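Local coordinates for BH0493 protein (Bacillus halodurans C-125, PDB 2QEE) that is a putative amidohydrolase that binds zinc and probably carries out metal-assisted hydrolysis, though its substrate is not established, at residues V206-F209 / L210-I214; F149-N152 / E153-S156. All blocks are in the same frame, centred on the assembly; numbering follows the deposited sequence.

Contact 1: residues V206-F209 / L210-I214; sequences VKRF and LTDWI
Within helix 200-217, successive turns of alpha-helix set F209 against W213 and R208 against D212, each pair four residues apart. The backbone is a regular i to i+4 ladder: L210 N, T211 N, D212 N and W213 N donate to the carbonyls of V206, K207, R208 and F209. K207 O takes a second donor, because the OG1 of T211 lies beside its own backbone N (chi1 -63°) and reaches back to K207 O at 3.0 Å, coming from above the carbonyl plane. On the buried side the indole of W213 brings CD1 over one face of the F209 ring, nearer the rim than the middle. F209 CE1 lies 3.5 Å from W213 NE1 and the planes are inclined at 58°, an oblique aromatic pair in which the pyrrole part of the indole does the touching. With CG trans to the backbone N (chi1 174°), the F209 ring projects out from the helix and leans toward the indole of W213. Elsewhere Y192 meets F209 edge-to-face, while L187 of helix 180-189 also packs on F209; V206 and L210 reach L176 of helix 174-178. The partly exposed side is polar. R208 NH1 stands 3.4 Å from D212 OD2 in a long salt bridge, its guanidinium plane steeply inclined to the carboxylate, and E205 takes NH2 of the same arginine in a second ion pair. The two carboxylate oxygens of D212 are divided between partners: OD2 also bonds the hydroxyl of Y192, whereas OD1 accepts from a water. That water lies in the guanidinium plane and closes the bridge, accepting from R208 NH1 at 3.1 Å and donating to D212 OD1 at 2.7 Å.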
loop_
_atom_site.group_PDB
_atom_site.type_symbol
_atom_site.label_atom_id
_atom_site.label_comp_id
_atom_site.label_asym_id
_atom_site.label_seq_id
_atom_site.Cartn_x
_atom_site.Cartn_y
_atom_site.Cartn_z
ATOM N N VAL C 206 40.356 -12.348 0.887
ATOM C CA VAL C 206 38.988 -12.144 1.399
ATOM C C VAL C 206 38.176 -13.469 1.340
ATOM O O VAL C 206 37.462 -13.804 2.302
ATOM C CB VAL C 206 38.272 -10.940 0.710
ATOM C CG1 VAL C 206 36.755 -10.906 1.075
ATOM C CG2 VAL C 206 38.915 -9.633 1.163
ATOM N N LYS C 207 38.269 -14.215 0.237
ATOM C CA LYS C 207 37.708 -15.589 0.200
ATOM C C LYS C 207 38.205 -16.469 1.338
ATOM O O LYS C 207 37.435 -17.248 1.914
ATOM C CB LYS C 207 38.010 -16.266 -1.115
ATOM C CG LYS C 207 37.275 -15.679 -2.306
ATOM C CD LYS C 207 37.763 -16.262 -3.605
ATOM C CE LYS C 207 36.905 -17.377 -4.038
ATOM N NZ LYS C 207 37.103 -17.618 -5.496
ATOM N N ARG C 208 39.478 -16.342 1.698
ATOM C CA ARG C 208 39.975 -17.155 2.795
ATOM C C ARG C 208 39.379 -16.725 4.138
ATOM O O ARG C 208 39.116 -17.572 5.014
ATOM C CB ARG C 208 41.527 -17.208 2.807
ATOM C CG ARG C 208 42.071 -18.185 3.849
ATOM C CD ARG C 208 43.592 -18.340 3.726
ATOM N NE ARG C 208 44.298 -17.100 4.056
ATOM C CZ ARG C 208 44.549 -16.691 5.288
ATOM N NH1 ARG C 208 44.195 -17.436 6.323
ATOM N NH2 ARG C 208 45.197 -15.552 5.497
ATOM N N PHE C 209 39.127 -15.424 4.300
ATOM C CA PHE C 209 38.473 -14.925 5.484
ATOM C C PHE C 209 37.067 -15.597 5.570
ATOM O O PHE C 209 36.688 -16.175 6.606
ATOM C CB PHE C 209 38.370 -13.389 5.461
ATOM C CG PHE C 209 37.574 -12.826 6.596
ATOM C CD1 PHE C 209 38.141 -12.648 7.839
ATOM C CD2 PHE C 209 36.208 -12.487 6.424
ATOM C CE1 PHE C 209 37.426 -12.149 8.923
ATOM C CE2 PHE C 209 35.456 -11.965 7.502
ATOM C CZ PHE C 209 36.060 -11.809 8.775
ATOM N N LEU C 210 36.315 -15.529 4.475
ATOM C CA LEU C 210 34.981 -16.155 4.485
ATOM C C LEU C 210 35.062 -17.670 4.768
ATOM O O LEU C 210 34.306 -18.185 5.624
ATOM C CB LEU C 210 34.259 -15.903 3.174
ATOM C CG LEU C 210 33.975 -14.426 2.904
ATOM C CD1 LEU C 210 33.447 -14.285 1.448
ATOM C CD2 LEU C 210 33.041 -13.781 3.948
ATOM N N THR C 211 35.990 -18.362 4.090
ATOM C CA THR C 211 36.069 -19.805 4.208
ATOM C C THR C 211 36.432 -20.206 5.647
ATOM O O THR C 211 35.931 -21.221 6.180
ATOM C CB THR C 211 37.116 -20.383 3.204
ATOM O OG1 THR C 211 36.667 -20.100 1.872
ATOM C CG2 THR C 211 37.229 -21.901 3.381
ATOM N N ASP C 212 37.304 -19.425 6.291
ATOM C CA ASP C 212 37.735 -19.733 7.657
ATOM C C ASP C 212 36.578 -19.588 8.609
ATOM O O ASP C 212 36.424 -20.370 9.556
ATOM C CB ASP C 212 38.861 -18.785 8.148
ATOM C CG ASP C 212 40.252 -19.121 7.557
ATOM O OD1 ASP C 212 40.417 -20.167 6.900
ATOM O OD2 ASP C 212 41.174 -18.304 7.745
ATOM N N TRP C 213 35.720 -18.596 8.371
ATOM C CA TRP C 213 34.591 -18.412 9.296
ATOM C C TRP C 213 33.455 -19.405 9.011
ATOM O O TRP C 213 32.794 -19.846 9.931
ATOM C CB TRP C 213 34.110 -16.961 9.264
ATOM C CG TRP C 213 34.996 -16.181 10.161
ATOM C CD1 TRP C 213 36.001 -15.322 9.792
ATOM C CD2 TRP C 213 35.024 -16.263 11.585
ATOM N NE1 TRP C 213 36.635 -14.844 10.932
ATOM C CE2 TRP C 213 36.047 -15.412 12.039
ATOM C CE3 TRP C 213 34.278 -16.980 12.527
ATOM C CZ2 TRP C 213 36.321 -15.241 13.403
ATOM C CZ3 TRP C 213 34.543 -16.806 13.877
ATOM C CH2 TRP C 213 35.557 -15.942 14.305
ATOM N N ILE C 214 33.298 -19.778 7.761
ATOM C CA ILE C 214 32.365 -20.837 7.373
ATOM C C ILE C 214 32.758 -22.125 8.073
ATOM O O ILE C 214 31.927 -22.761 8.680
ATOM C CB ILE C 214 32.309 -21.029 5.856
ATOM C CG1 ILE C 214 31.533 -19.851 5.190
ATOM C CG2 ILE C 214 31.609 -22.402 5.513
ATOM C CD1 ILE C 214 31.687 -19.780 3.718
HETATM O O HOH W 1 43.068 -20.261 6.669
#

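Contact 2: residues F149-N152 / E153-S156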
loop_
_atom_site.group_PDB
_atom_site.type_symbol
_atom_site.label_atom_id
_atom_site.label_comp_id
_atom_site.label_asym_id
_atom_site.label_seq_id
_atom_site.Cartn_x
_atom_site.Cartn_y
_atom_site.Cartn_z
ATOM N N PHE C 149 33.322 -9.662 13.482
ATOM C CA PHE C 149 33.962 -8.378 13.699
ATOM C C PHE C 149 33.668 -7.874 15.089
ATOM O O PHE C 149 34.319 -6.948 15.586
ATOM C CB PHE C 149 33.543 -7.376 12.634
ATOM C CG PHE C 149 33.959 -7.789 11.275
ATOM C CD1 PHE C 149 35.202 -7.441 10.784
ATOM C CD2 PHE C 149 33.118 -8.551 10.482
ATOM C CE1 PHE C 149 35.594 -7.843 9.524
ATOM C CE2 PHE C 149 33.513 -8.972 9.211
ATOM C CZ PHE C 149 34.763 -8.615 8.749
ATOM N N ASP C 150 32.698 -8.479 15.761
ATOM C CA ASP C 150 32.453 -8.089 17.141
ATOM C C ASP C 150 33.394 -8.833 18.117
ATOM O O ASP C 150 33.308 -10.061 18.301
ATOM C CB ASP C 150 30.990 -8.247 17.570
ATOM C CG ASP C 150 30.739 -7.653 18.962
ATOM O OD1 ASP C 150 30.340 -6.471 19.065
ATOM O OD2 ASP C 150 30.994 -8.323 19.974
ATOM N N ASP C 151 34.258 -8.064 18.776
ATOM C CA ASP C 151 35.251 -8.627 19.733
ATOM C C ASP C 151 34.654 -9.540 20.797
ATOM O O ASP C 151 35.193 -10.617 21.078
ATOM C CB ASP C 151 36.049 -7.495 20.401
ATOM C CG ASP C 151 36.885 -6.688 19.420
ATOM O OD1 ASP C 151 37.095 -7.101 18.253
ATOM O OD2 ASP C 151 37.339 -5.595 19.828
ATOM N N ASN C 152 33.554 -9.110 21.398
ATOM C CA ASN C 152 32.890 -9.900 22.411
ATOM C C ASN C 152 32.160 -11.167 21.915
ATOM O O ASN C 152 31.816 -12.047 22.709
ATOM C CB ASN C 152 31.955 -9.038 23.234
ATOM C CG ASN C 152 31.258 -9.832 24.322
ATOM O OD1 ASN C 152 30.077 -10.139 24.201
ATOM N ND2 ASN C 152 32.001 -10.226 25.362
ATOM N N GLU C 153 31.926 -11.275 20.619
ATOM C CA GLU C 153 31.416 -12.533 20.104
ATOM C C GLU C 153 32.563 -13.389 19.599
ATOM O O GLU C 153 32.571 -14.603 19.776
ATOM C CB GLU C 153 30.444 -12.290 18.942
ATOM C CG GLU C 153 29.175 -11.507 19.246
ATOM C CD GLU C 153 28.329 -11.365 17.985
ATOM O OE1 GLU C 153 27.719 -10.249 17.801
ATOM O OE2 GLU C 153 28.330 -12.369 17.181
ATOM N N ARG C 154 33.503 -12.751 18.904
ATOM C CA ARG C 154 34.611 -13.452 18.263
ATOM C C ARG C 154 35.343 -14.380 19.279
ATOM O O ARG C 154 35.702 -15.512 18.946
ATOM C CB ARG C 154 35.573 -12.450 17.577
ATOM C CG ARG C 154 36.536 -13.140 16.585
ATOM C CD ARG C 154 37.368 -12.173 15.703
ATOM N NE ARG C 154 38.186 -11.297 16.515
ATOM C CZ ARG C 154 37.782 -10.108 16.940
ATOM N NH1 ARG C 154 36.566 -9.676 16.617
ATOM N NH2 ARG C 154 38.589 -9.341 17.673
ATOM N N ILE C 155 35.447 -13.921 20.517
ATOM C CA ILE C 155 36.171 -14.644 21.602
ATOM C C ILE C 155 35.681 -16.083 21.826
ATOM O O ILE C 155 36.483 -17.052 21.794
ATOM C CB ILE C 155 36.126 -13.846 22.930
ATOM C CG1 ILE C 155 36.957 -12.555 22.780
ATOM C CG2 ILE C 155 36.727 -14.669 24.054
ATOM C CD1 ILE C 155 37.103 -11.681 24.056
ATOM N N SER C 156 34.372 -16.214 22.038
ATOM C CA SER C 156 33.765 -17.519 22.265
ATOM C C SER C 156 34.092 -18.466 21.105
ATOM O O SER C 156 34.425 -19.638 21.317
ATOM C CB SER C 156 32.251 -17.380 22.469
ATOM O OG SER C 156 31.955 -16.538 23.576
HETATM O O HOH W 2 30.316 -14.414 23.443
#
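Helix 151-158, the helix of a beta-alpha-beta unit between strands 139-143 and 167-168, starts here with D150 as its N-cap. D150 OD2 accepts a weak capping bond from E153 N at 3.2 Å, while D150 O receives both E153 N and R154 N, the latter 2.8 Å away and nearly in line with the carbonyl. The tightly packed side holds E153, buried against F32; its OE2 accepts from D147 N, while E153 OE1 stays on the D150 side, 4.4 Å from D150 OD2, a proximity of like charges. The more exposed side carries the charge pair. R154, bent at chi3 (59°), doubles back beside D151, and its NH1 and NH2 both grip one oxygen, OD1, which lies in the guanidinium plane; R186 of helix 180-189 binds that same oxygen. Replacing R154 by alanine would remove both N-H grips, and D151 OD1 would probably be left with R186 as its charged partner and P148 O without the NH1 donor. The loose side is formed by exposed D151, N152 and I155, where I155 N bonds D151 O only weakly, at 3.4 Å. Separately, a water joins N152 O, at 2.9 Å, to OG of buried S156, at 2.7 Å.

Both contacts are local, i to i+3 or i+4 arrangements, but contact 1 lies in the middle of helix 200-217 and contact 2 at the start of helix 151-158. Contact 1 therefore has a full backbone ladder and an aromatic buried side, whereas contact 2 relies on a cap and charges, with more of its residues exposed. Each keeps an Asp-Arg pair on its more accessible side, linked to a further residue outside the segments. F209 CZ lies 3.4 Å from CZ of F149, in the loop before helix 151-158, and the helices themselves touch where W213 CH2 packs on R154 CG at 3.7 Å. Contact 2 lies near the metal site, E153 about 7 Å from H30 between side chains.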